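Local coordinates for pyridoxal phosphate homeostasis protein (Bifidobacterium adolescentis ATCC 15703, PDB 3CPG), which probably binds pyridoxal 5'-phosphate and takes part in its homeostasis, as a TIM-barrel member of the YggS/PROSC family, at residues D27-V32 with I68-R73; R31-I36 with V50-A55; A38-A43 with L252-G257; I75-P80 with I115-I120. All blocks are in the same frame, centred on the assembly; numbering follows the deposited sequence.

How the interactions relate
Interactions 1, 2 and 3 all use helix 19-42, which meets in turn the end of helix 61-69, strand 51-55 and the end of helix 250-255; interaction 4 lies in the barrel sheet. Interactions 2 and 4 are the buried ones nearest the centre, whereas 1 is partly buried and 3 lies farther out, its touching residues still mainly covered. Chemistry follows position: 1 to 3 are carried by aliphatic side chains, while interaction 4 adds four backbone hydrogen bonds between parallel strands. Interactions 1 and 2 touch where V72 CG1 lies 3.8 Å from A54 CB, and A54 O and G76 N, 3.0 Å apart, join 2 to 4.

Interaction 1 (D27-V32 with I68-R73); sequences DGVHRV and IDAGVR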
# COMPACT_ATOMS: atom_id res chain seq x y z
N ASP A 27 10.90 -18.27 3.46
CA ASP A 27 11.76 -18.27 2.28
C ASP A 27 11.20 -17.30 1.25
O ASP A 27 11.96 -16.65 0.53
CB ASP A 27 11.85 -19.68 1.68
CG ASP A 27 12.60 -20.65 2.56
OD1 ASP A 27 13.45 -20.20 3.35
OD2 ASP A 27 12.35 -21.87 2.45
N GLY A 28 9.88 -17.22 1.18
CA GLY A 28 9.24 -16.31 0.24
C GLY A 28 9.62 -14.87 0.54
O GLY A 28 9.97 -14.11 -0.37
N VAL A 29 9.54 -14.49 1.81
CA VAL A 29 9.89 -13.14 2.22
C VAL A 29 11.36 -12.86 1.95
O VAL A 29 11.72 -11.80 1.45
CB VAL A 29 9.63 -12.91 3.73
CG1 VAL A 29 10.19 -11.55 4.16
CG2 VAL A 29 8.15 -12.97 4.02
N HIS A 30 12.22 -13.82 2.29
CA HIS A 30 13.64 -13.63 2.07
C HIS A 30 13.98 -13.49 0.59
O HIS A 30 14.80 -12.65 0.23
CB HIS A 30 14.42 -14.79 2.71
CG HIS A 30 14.37 -14.79 4.21
ND1 HIS A 30 14.81 -15.85 4.97
CD2 HIS A 30 13.96 -13.84 5.08
CE1 HIS A 30 14.66 -15.56 6.25
NE2 HIS A 30 14.15 -14.35 6.34
N ARG A 31 13.34 -14.29 -0.26
CA ARG A 31 13.60 -14.21 -1.70
C ARG A 31 13.18 -12.85 -2.24
O ARG A 31 13.87 -12.24 -3.05
CB ARG A 31 12.83 -15.30 -2.46
CG ARG A 31 13.50 -16.67 -2.47
CD ARG A 31 12.95 -17.53 -3.60
NE ARG A 31 11.53 -17.82 -3.44
CZ ARG A 31 11.05 -18.72 -2.59
NH1 ARG A 31 11.87 -19.42 -1.82
NH2 ARG A 31 9.74 -18.93 -2.51
N VAL A 32 12.03 -12.37 -1.78
CA VAL A 32 11.51 -11.08 -2.21
C VAL A 32 12.42 -9.95 -1.73
O VAL A 32 12.69 -9.01 -2.48
CB VAL A 32 10.07 -10.84 -1.69
CG1 VAL A 32 9.65 -9.39 -1.95
CG2 VAL A 32 9.11 -11.79 -2.40
N ILE A 68 5.71 -11.37 8.84
CA ILE A 68 6.27 -10.27 9.63
C ILE A 68 7.50 -10.76 10.38
O ILE A 68 8.51 -10.06 10.43
CB ILE A 68 5.21 -9.71 10.60
CG1 ILE A 68 4.22 -8.85 9.80
CG2 ILE A 68 5.88 -8.89 11.71
CD1 ILE A 68 2.94 -8.50 10.55
N ASP A 69 7.43 -11.96 10.94
CA ASP A 69 8.57 -12.49 11.67
C ASP A 69 9.77 -12.69 10.74
O ASP A 69 10.92 -12.67 11.20
CB ASP A 69 8.22 -13.82 12.35
CG ASP A 69 7.38 -13.62 13.60
OD1 ASP A 69 7.55 -12.58 14.26
OD2 ASP A 69 6.57 -14.52 13.92
N ALA A 70 9.50 -12.88 9.45
CA ALA A 70 10.57 -13.10 8.48
C ALA A 70 11.18 -11.81 7.95
O ALA A 70 12.15 -11.85 7.20
CB ALA A 70 10.05 -13.93 7.31
N GLY A 71 10.61 -10.67 8.33
CA GLY A 71 11.17 -9.40 7.88
C GLY A 71 10.19 -8.36 7.35
O GLY A 71 10.58 -7.21 7.13
N VAL A 72 8.94 -8.75 7.12
CA VAL A 72 7.95 -7.81 6.61
C VAL A 72 7.60 -6.78 7.67
O VAL A 72 7.36 -7.12 8.83
CB VAL A 72 6.66 -8.54 6.17
CG1 VAL A 72 5.56 -7.53 5.89
CG2 VAL A 72 6.95 -9.38 4.93
N ARG A 73 7.57 -5.51 7.28
CA ARG A 73 7.26 -4.43 8.21
C ARG A 73 6.12 -3.53 7.73
O ARG A 73 6.00 -2.39 8.17
CB ARG A 73 8.52 -3.59 8.46
CG ARG A 73 9.63 -4.37 9.15
CD ARG A 73 9.26 -4.66 10.61
NE ARG A 73 10.30 -5.43 11.30
CZ ARG A 73 10.39 -6.76 11.28
NH1 ARG A 73 9.50 -7.47 10.60
NH2 ARG A 73 11.36 -7.37 11.93
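A Schellman motif ends helix 61-69, and its A70 packs against V29 on one side of helix 19-42, a helix-to-helix-end contact on the outside of the TIM barrel. The motif is identified by G71, whose phi of 134° is positive and whose N bonds back to I68 O at 3.0 Å. At these backbone angles a side chain on G71 would press on the carbonyl O of A70, and a CB would also point at V29.

V29 does most of the touching. Its CB stands 3.7 Å from A70 CB, and the two methyls then divide the work. CG1, placed opposite the backbone N by a chi1 of 172°, comes to 3.6 Å from A70 O. CG2, on the N side, comes within 3.9 Å of V72 CG2, the valine side chains crossing at about a right angle. A67 on the same short helix and I267 from the chain's last modelled residues also touch V29, which explains why it is buried although its helix is on the surface.

H30 flanks the contact on the solvent side. Its ring meets A70 with an edge, A70 O lying close to the ring plane and 3.3 Å from NE2.

After the motif, R73 folds its side chain back over the turn. NH1 donates to I68 O and to V72 O, in both cases with the acceptor near the guanidinium plane. The I68 oxygen is therefore gripped twice, by G71 N and by R73 NH1, the latter at 2.8 Å.

Interaction 2 (R31-I36 with V50-A55); sequences RVLDRI and VRLLAA
L52 on strand 51-55 stands at about a right angle to three side chains of helix 19-42, V32, L33 and I36, and their nearest contacts fall on different atoms of it. A chi1 of 167° sets CG opposite the backbone N and carries the fork towards the helix, where both methyls find partners. L52 CD1 takes V32 CG1 at 3.8 Å, while L52 CD2 takes L33 CD2 at 3.7 Å. V32 CG1 is close to L52 CD2 as well, at 4.0 Å, and so fits against both prongs of the fork.

I36 approaches from the other end of this row and is split between two strand-side partners. Its long branch ends in CD1, 3.7 Å from L52 CB, near the root of the leucine. The short branch turns to V50, with CG2 lying 3.8 Å from V50 CB, and these two side chains cross obliquely. With an alanine in place of I36 both branches are gone, which would probably leave a gap between V50 and the base of L52, the L52 side chain then being less firmly fixed.

The spacing fits a helix laid on a sheet: the local axes come to 9.7 Å of each other and run roughly antiparallel, at 147°. All the contacts across this interface are between hydrocarbon groups, consistent with the buried layer between barrel strands and outer helices. Strand 260-263, which hydrogen-bonds to strand 51-55, extends the same surface, with V261 touching I36 and V50 and V263 touching L52. On that same side helix 250-255 closes in, where I254 touches V50 and E251 forms a salt bridge with R35.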
# COMPACT_ATOMS: atom_id res chain seq x y z
N ARG A 31 13.34 -14.29 -0.26
CA ARG A 31 13.60 -14.21 -1.70
C ARG A 31 13.18 -12.85 -2.24
O ARG A 31 13.87 -12.24 -3.05
CB ARG A 31 12.83 -15.30 -2.46
CG ARG A 31 13.50 -16.67 -2.47
CD ARG A 31 12.95 -17.53 -3.60
NE ARG A 31 11.53 -17.82 -3.44
CZ ARG A 31 11.05 -18.72 -2.59
NH1 ARG A 31 11.87 -19.42 -1.82
NH2 ARG A 31 9.74 -18.93 -2.51
N VAL A 32 12.03 -12.37 -1.78
CA VAL A 32 11.51 -11.08 -2.21
C VAL A 32 12.42 -9.95 -1.73
O VAL A 32 12.69 -9.01 -2.48
CB VAL A 32 10.07 -10.84 -1.69
CG1 VAL A 32 9.65 -9.39 -1.95
CG2 VAL A 32 9.11 -11.79 -2.40
N LEU A 33 12.88 -10.03 -0.49
CA LEU A 33 13.76 -8.99 0.03
C LEU A 33 15.04 -8.96 -0.79
O LEU A 33 15.57 -7.88 -1.07
CB LEU A 33 14.09 -9.23 1.50
CG LEU A 33 12.93 -8.95 2.47
CD1 LEU A 33 13.36 -9.31 3.89
CD2 LEU A 33 12.53 -7.49 2.37
N ASP A 34 15.54 -10.13 -1.16
CA ASP A 34 16.76 -10.21 -1.96
C ASP A 34 16.49 -9.60 -3.34
O ASP A 34 17.34 -8.89 -3.88
CB ASP A 34 17.23 -11.66 -2.12
CG ASP A 34 17.79 -12.25 -0.83
OD1 ASP A 34 18.17 -11.47 0.07
OD2 ASP A 34 17.85 -13.49 -0.73
N ARG A 35 15.32 -9.89 -3.91
CA ARG A 35 14.98 -9.34 -5.22
C ARG A 35 14.91 -7.82 -5.15
O ARG A 35 15.38 -7.13 -6.06
CB ARG A 35 13.63 -9.89 -5.70
CG ARG A 35 13.67 -11.32 -6.18
CD ARG A 35 12.28 -11.82 -6.55
NE ARG A 35 11.68 -11.05 -7.63
CZ ARG A 35 10.46 -11.26 -8.11
NH1 ARG A 35 9.71 -12.22 -7.60
NH2 ARG A 35 10.00 -10.52 -9.11
N ILE A 36 14.33 -7.31 -4.08
CA ILE A 36 14.24 -5.86 -3.91
C ILE A 36 15.64 -5.27 -3.86
O ILE A 36 15.94 -4.30 -4.56
CB ILE A 36 13.45 -5.51 -2.62
CG1 ILE A 36 11.99 -5.95 -2.80
CG2 ILE A 36 13.53 -4.01 -2.34
CD1 ILE A 36 11.12 -5.76 -1.56
N VAL A 50 13.32 1.24 -1.12
CA VAL A 50 12.06 0.56 -1.40
C VAL A 50 11.57 -0.24 -0.19
O VAL A 50 12.33 -1.01 0.38
CB VAL A 50 12.20 -0.42 -2.58
CG1 VAL A 50 10.86 -1.06 -2.90
CG2 VAL A 50 12.75 0.31 -3.80
N ARG A 51 10.31 -0.04 0.19
CA ARG A 51 9.75 -0.78 1.31
C ARG A 51 8.85 -1.88 0.78
O ARG A 51 8.16 -1.71 -0.23
CB ARG A 51 8.95 0.14 2.24
CG ARG A 51 9.81 1.02 3.13
CD ARG A 51 9.01 1.59 4.29
NE ARG A 51 8.00 2.54 3.84
CZ ARG A 51 7.06 3.06 4.63
NH1 ARG A 51 7.00 2.72 5.92
NH2 ARG A 51 6.18 3.93 4.14
N LEU A 52 8.86 -3.01 1.47
CA LEU A 52 8.04 -4.15 1.09
C LEU A 52 6.73 -4.18 1.85
O LEU A 52 6.71 -4.17 3.08
CB LEU A 52 8.79 -5.46 1.34
CG LEU A 52 7.99 -6.76 1.28
CD1 LEU A 52 7.42 -6.98 -0.12
CD2 LEU A 52 8.90 -7.91 1.68
N LEU A 53 5.62 -4.20 1.11
CA LEU A 53 4.30 -4.29 1.70
C LEU A 53 3.80 -5.67 1.31
O LEU A 53 3.76 -6.01 0.12
CB LEU A 53 3.34 -3.23 1.14
CG LEU A 53 1.84 -3.35 1.52
CD1 LEU A 53 1.16 -2.04 1.24
CD2 LEU A 53 1.15 -4.44 0.73
N ALA A 54 3.44 -6.48 2.29
CA ALA A 54 2.94 -7.80 1.98
C ALA A 54 1.43 -7.68 1.76
O ALA A 54 0.73 -7.14 2.61
CB ALA A 54 3.23 -8.77 3.12
N ALA A 55 0.96 -8.14 0.60
CA ALA A 55 -0.47 -8.11 0.29
C ALA A 55 -0.99 -9.36 0.98
O ALA A 55 -0.71 -10.47 0.54
CB ALA A 55 -0.68 -8.20 -1.22

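Interaction 3 (A38-A43 with L252-G257); sequences AAEEQA and LAIAEG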
# COMPACT_ATOMS: atom_id res chain seq x y z
N ALA A 38 18.41 -6.54 -5.03
CA ALA A 38 19.04 -6.68 -6.35
C ALA A 38 18.51 -5.63 -7.32
O ALA A 38 19.26 -5.10 -8.14
CB ALA A 38 18.79 -8.09 -6.90
N ALA A 39 17.21 -5.34 -7.22
CA ALA A 39 16.58 -4.35 -8.10
C ALA A 39 17.10 -2.95 -7.80
O ALA A 39 17.32 -2.16 -8.71
CB ALA A 39 15.07 -4.40 -7.93
N GLU A 40 17.28 -2.64 -6.52
CA GLU A 40 17.78 -1.33 -6.14
C GLU A 40 19.20 -1.16 -6.68
O GLU A 40 19.55 -0.11 -7.22
CB GLU A 40 17.79 -1.18 -4.61
CG GLU A 40 16.41 -1.30 -3.97
CD GLU A 40 16.46 -1.22 -2.46
OE1 GLU A 40 17.32 -1.89 -1.85
OE2 GLU A 40 15.63 -0.48 -1.87
N GLU A 41 20.00 -2.20 -6.54
CA GLU A 41 21.38 -2.20 -7.02
C GLU A 41 21.44 -1.94 -8.53
O GLU A 41 22.22 -1.12 -9.01
CB GLU A 41 22.04 -3.55 -6.70
CG GLU A 41 23.47 -3.72 -7.23
CD GLU A 41 24.50 -2.91 -6.47
OE1 GLU A 41 24.13 -2.25 -5.48
OE2 GLU A 41 25.68 -2.94 -6.86
N GLN A 42 20.59 -2.65 -9.27
CA GLN A 42 20.56 -2.51 -10.73
C GLN A 42 20.14 -1.11 -11.15
O GLN A 42 20.64 -0.57 -12.14
CB GLN A 42 19.59 -3.55 -11.32
CG GLN A 42 19.49 -3.52 -12.84
CD GLN A 42 20.81 -3.81 -13.53
OE1 GLN A 42 21.46 -4.81 -13.24
NE2 GLN A 42 21.20 -2.93 -14.44
N ALA A 43 19.23 -0.51 -10.39
CA ALA A 43 18.73 0.83 -10.69
C ALA A 43 19.60 1.91 -10.06
O ALA A 43 19.30 3.10 -10.17
CB ALA A 43 17.29 0.98 -10.20
N LEU A 252 10.77 -3.74 -12.57
CA LEU A 252 10.51 -2.58 -13.41
C LEU A 252 10.02 -1.39 -12.58
O LEU A 252 10.40 -0.25 -12.82
CB LEU A 252 9.47 -2.93 -14.48
CG LEU A 252 9.86 -4.01 -15.48
CD1 LEU A 252 8.64 -4.40 -16.32
CD2 LEU A 252 10.99 -3.51 -16.37
N ALA A 253 9.17 -1.67 -11.60
CA ALA A 253 8.64 -0.62 -10.74
C ALA A 253 9.78 0.05 -10.00
O ALA A 253 9.85 1.27 -9.90
CB ALA A 253 7.64 -1.21 -9.75
N ILE A 254 10.69 -0.76 -9.47
CA ILE A 254 11.81 -0.21 -8.72
C ILE A 254 12.74 0.59 -9.63
O ILE A 254 13.28 1.62 -9.23
CB ILE A 254 12.56 -1.34 -7.99
CG1 ILE A 254 11.64 -1.94 -6.92
CG2 ILE A 254 13.83 -0.80 -7.34
CD1 ILE A 254 12.18 -3.16 -6.22
N ALA A 255 12.90 0.13 -10.87
CA ALA A 255 13.74 0.86 -11.82
C ALA A 255 13.13 2.23 -12.09
O ALA A 255 13.85 3.19 -12.38
CB ALA A 255 13.86 0.07 -13.13
N GLU A 256 11.80 2.32 -12.00
CA GLU A 256 11.11 3.58 -12.26
C GLU A 256 10.82 4.43 -11.01
O GLU A 256 10.05 5.38 -11.07
CB GLU A 256 9.80 3.32 -13.01
CG GLU A 256 9.97 2.82 -14.46
CD GLU A 256 10.79 3.76 -15.33
OE1 GLU A 256 10.68 4.99 -15.17
OE2 GLU A 256 11.53 3.26 -16.21
N GLY A 257 11.43 4.07 -9.88
CA GLY A 257 11.26 4.87 -8.68
C GLY A 257 10.30 4.44 -7.57
O GLY A 257 10.07 5.20 -6.63
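I254, near the end of helix 250-255, fits its branched side chain round A39 of helix 19-42, and the path from CB outwards tells how. I254 CB is already 4.0 Å from A39 CB. From it the short branch, CG2, sits opposite the backbone N and lies beside the backbone of the other helix, 3.9 Å from A39 C and 4.0 Å from E40 N. The long branch leaves through CG1 on the N side, with chi1 at -66°, and an extended chi2 of 173° carries CD1 out to A39 CB at 3.6 Å, the shortest approach between the segments. A39 CB thus rests in the fork between CG2 and CD1.

One turn farther along, the backbones come closer still. A43 CB lies 3.9 Å from A255 CA, and the CA atoms of A43 and A255 are 5.1 Å apart, a separation that alanines on both sides allow. Just there helix 250-255 ends in a Schellman motif, with G257 at positive phi, its N bonded to I254 O at 3.1 Å and S258 N bonded to A253 O. I254 O is met by R45 NH1 as well, so the final turn has a partner from the loop after helix 19-42.

Of the E40 side chain, the aliphatic part faces I254; OE2 accepts from V50 N. Such chemistry implies contact by shape: small methyls against one branched side chain, with two polar groups beside it bonded away from the interface, I254 O to G257 N and R45 NH1, and E40 OE2 to V50 N.

Interaction 4 (I75-P80 with I115-I120); sequences IGENRP and IPFHLI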
# COMPACT_ATOMS: atom_id res chain seq x y z
N ILE A 75 1.91 -4.17 5.92
CA ILE A 75 0.95 -5.06 5.30
C ILE A 75 -0.21 -4.27 4.71
O ILE A 75 -0.48 -3.15 5.12
CB ILE A 75 0.36 -6.10 6.30
CG1 ILE A 75 -0.49 -5.39 7.35
CG2 ILE A 75 1.48 -6.91 6.94
CD1 ILE A 75 -1.18 -6.34 8.32
N GLY A 76 -0.88 -4.88 3.74
CA GLY A 76 -2.01 -4.25 3.10
C GLY A 76 -3.06 -5.28 2.76
O GLY A 76 -2.76 -6.31 2.15
N GLU A 77 -4.29 -5.02 3.19
CA GLU A 77 -5.41 -5.91 2.92
C GLU A 77 -6.23 -5.32 1.78
O GLU A 77 -6.26 -4.11 1.59
CB GLU A 77 -6.31 -6.04 4.15
CG GLU A 77 -5.76 -6.90 5.28
CD GLU A 77 -5.75 -8.39 4.96
OE1 GLU A 77 -6.55 -8.84 4.11
OE2 GLU A 77 -4.95 -9.13 5.58
N ASN A 78 -6.90 -6.19 1.02
CA ASN A 78 -7.72 -5.74 -0.09
C ASN A 78 -9.15 -5.42 0.32
O ASN A 78 -9.71 -4.40 -0.08
CB ASN A 78 -7.76 -6.81 -1.19
CG ASN A 78 -6.71 -6.58 -2.26
OD1 ASN A 78 -7.04 -6.28 -3.41
ND2 ASN A 78 -5.45 -6.70 -1.88
N ARG A 79 -9.75 -6.30 1.12
CA ARG A 79 -11.13 -6.12 1.54
C ARG A 79 -11.34 -5.70 2.98
O ARG A 79 -10.72 -6.24 3.90
CB ARG A 79 -11.91 -7.42 1.30
CG ARG A 79 -11.88 -7.94 -0.13
CD ARG A 79 -12.77 -9.16 -0.28
NE ARG A 79 -12.39 -10.23 0.63
CZ ARG A 79 -13.08 -11.36 0.79
NH1 ARG A 79 -14.20 -11.55 0.12
NH2 ARG A 79 -12.66 -12.28 1.64
N PRO A 80 -12.22 -4.71 3.21
CA PRO A 80 -12.50 -4.23 4.57
C PRO A 80 -12.95 -5.36 5.49
O PRO A 80 -12.66 -5.35 6.68
CB PRO A 80 -13.59 -3.19 4.35
CG PRO A 80 -13.21 -2.60 3.03
CD PRO A 80 -12.85 -3.83 2.21
N ILE A 115 4.43 -0.78 12.29
CA ILE A 115 4.15 -1.53 11.07
C ILE A 115 2.88 -0.95 10.44
O ILE A 115 1.79 -1.09 10.99
CB ILE A 115 3.93 -3.04 11.34
CG1 ILE A 115 5.25 -3.68 11.79
CG2 ILE A 115 3.43 -3.74 10.09
CD1 ILE A 115 5.14 -5.16 12.09
N PRO A 116 3.01 -0.26 9.30
CA PRO A 116 1.82 0.31 8.66
C PRO A 116 0.83 -0.78 8.25
O PRO A 116 1.23 -1.86 7.82
CB PRO A 116 2.39 1.06 7.47
CG PRO A 116 3.73 1.50 7.98
CD PRO A 116 4.24 0.25 8.66
N PHE A 117 -0.46 -0.48 8.39
CA PHE A 117 -1.51 -1.42 8.01
C PHE A 117 -2.34 -0.63 7.00
O PHE A 117 -3.10 0.26 7.37
CB PHE A 117 -2.35 -1.78 9.25
CG PHE A 117 -3.30 -2.95 9.05
CD1 PHE A 117 -3.82 -3.62 10.15
CD2 PHE A 117 -3.70 -3.35 7.78
CE1 PHE A 117 -4.73 -4.68 10.00
CE2 PHE A 117 -4.60 -4.40 7.61
CZ PHE A 117 -5.11 -5.07 8.72
N HIS A 118 -2.16 -0.94 5.72
CA HIS A 118 -2.87 -0.25 4.65
C HIS A 118 -4.03 -1.03 4.05
O HIS A 118 -4.10 -2.25 4.18
CB HIS A 118 -1.93 0.08 3.49
CG HIS A 118 -0.82 1.03 3.84
ND1 HIS A 118 -0.08 1.68 2.88
CD2 HIS A 118 -0.32 1.41 5.04
CE1 HIS A 118 0.84 2.42 3.48
NE2 HIS A 118 0.72 2.28 4.78
N LEU A 119 -4.93 -0.30 3.41
CA LEU A 119 -6.03 -0.92 2.69
C LEU A 119 -5.57 -0.64 1.27
O LEU A 119 -5.32 0.51 0.91
CB LEU A 119 -7.37 -0.21 2.93
CG LEU A 119 -8.48 -0.87 2.10
CD1 LEU A 119 -8.79 -2.25 2.69
CD2 LEU A 119 -9.73 -0.02 2.09
N ILE A 120 -5.41 -1.69 0.47
CA ILE A 120 -4.95 -1.51 -0.90
C ILE A 120 -5.99 -1.91 -1.93
O ILE A 120 -5.76 -1.79 -3.13
CB ILE A 120 -3.64 -2.29 -1.14
CG1 ILE A 120 -3.88 -3.79 -0.96
CG2 ILE A 120 -2.58 -1.82 -0.14
CD1 ILE A 120 -2.64 -4.64 -1.21
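I75 lays its terminal methyl on the F117 ring, a CH-pi contact with CD1 3.9 Å from the ring centroid and 7° off its normal. I75 CG1 sits between backbone N and carbonyl carbon, chi1 66°, which turns this branch over the ring. E77 CG instead touches F117 CE2 at the ring edge, at 3.6 Å. A leucine in place of F117 would probably leave the I75 methyl and E77 CG without the flat ring they share.

Beneath them the backbones pair as parallel strands. I75 and E77 each bond through both N and O: I75 N to P116 O, I75 O to H118 N, E77 N to H118 O and E77 O to I120 N, at 2.8 to 3.1 Å. These are neighbouring strands of the TIM barrel; the chain between them runs through helix 80-96 and strand 99-101, which also pairs with strand 113-119. Between them G76 leaves room for I120 CG2, 4.1 Å from its CA.

Farther out, T56 OG1 and K86 NZ hold E77 OE2, and E139 holds H118 ND1. N78 ND2 lies 3.4 Å from I120 CG1; the N78 side chain is near K57, the predicted cofactor-attachment lysine, which carries no cofactor here.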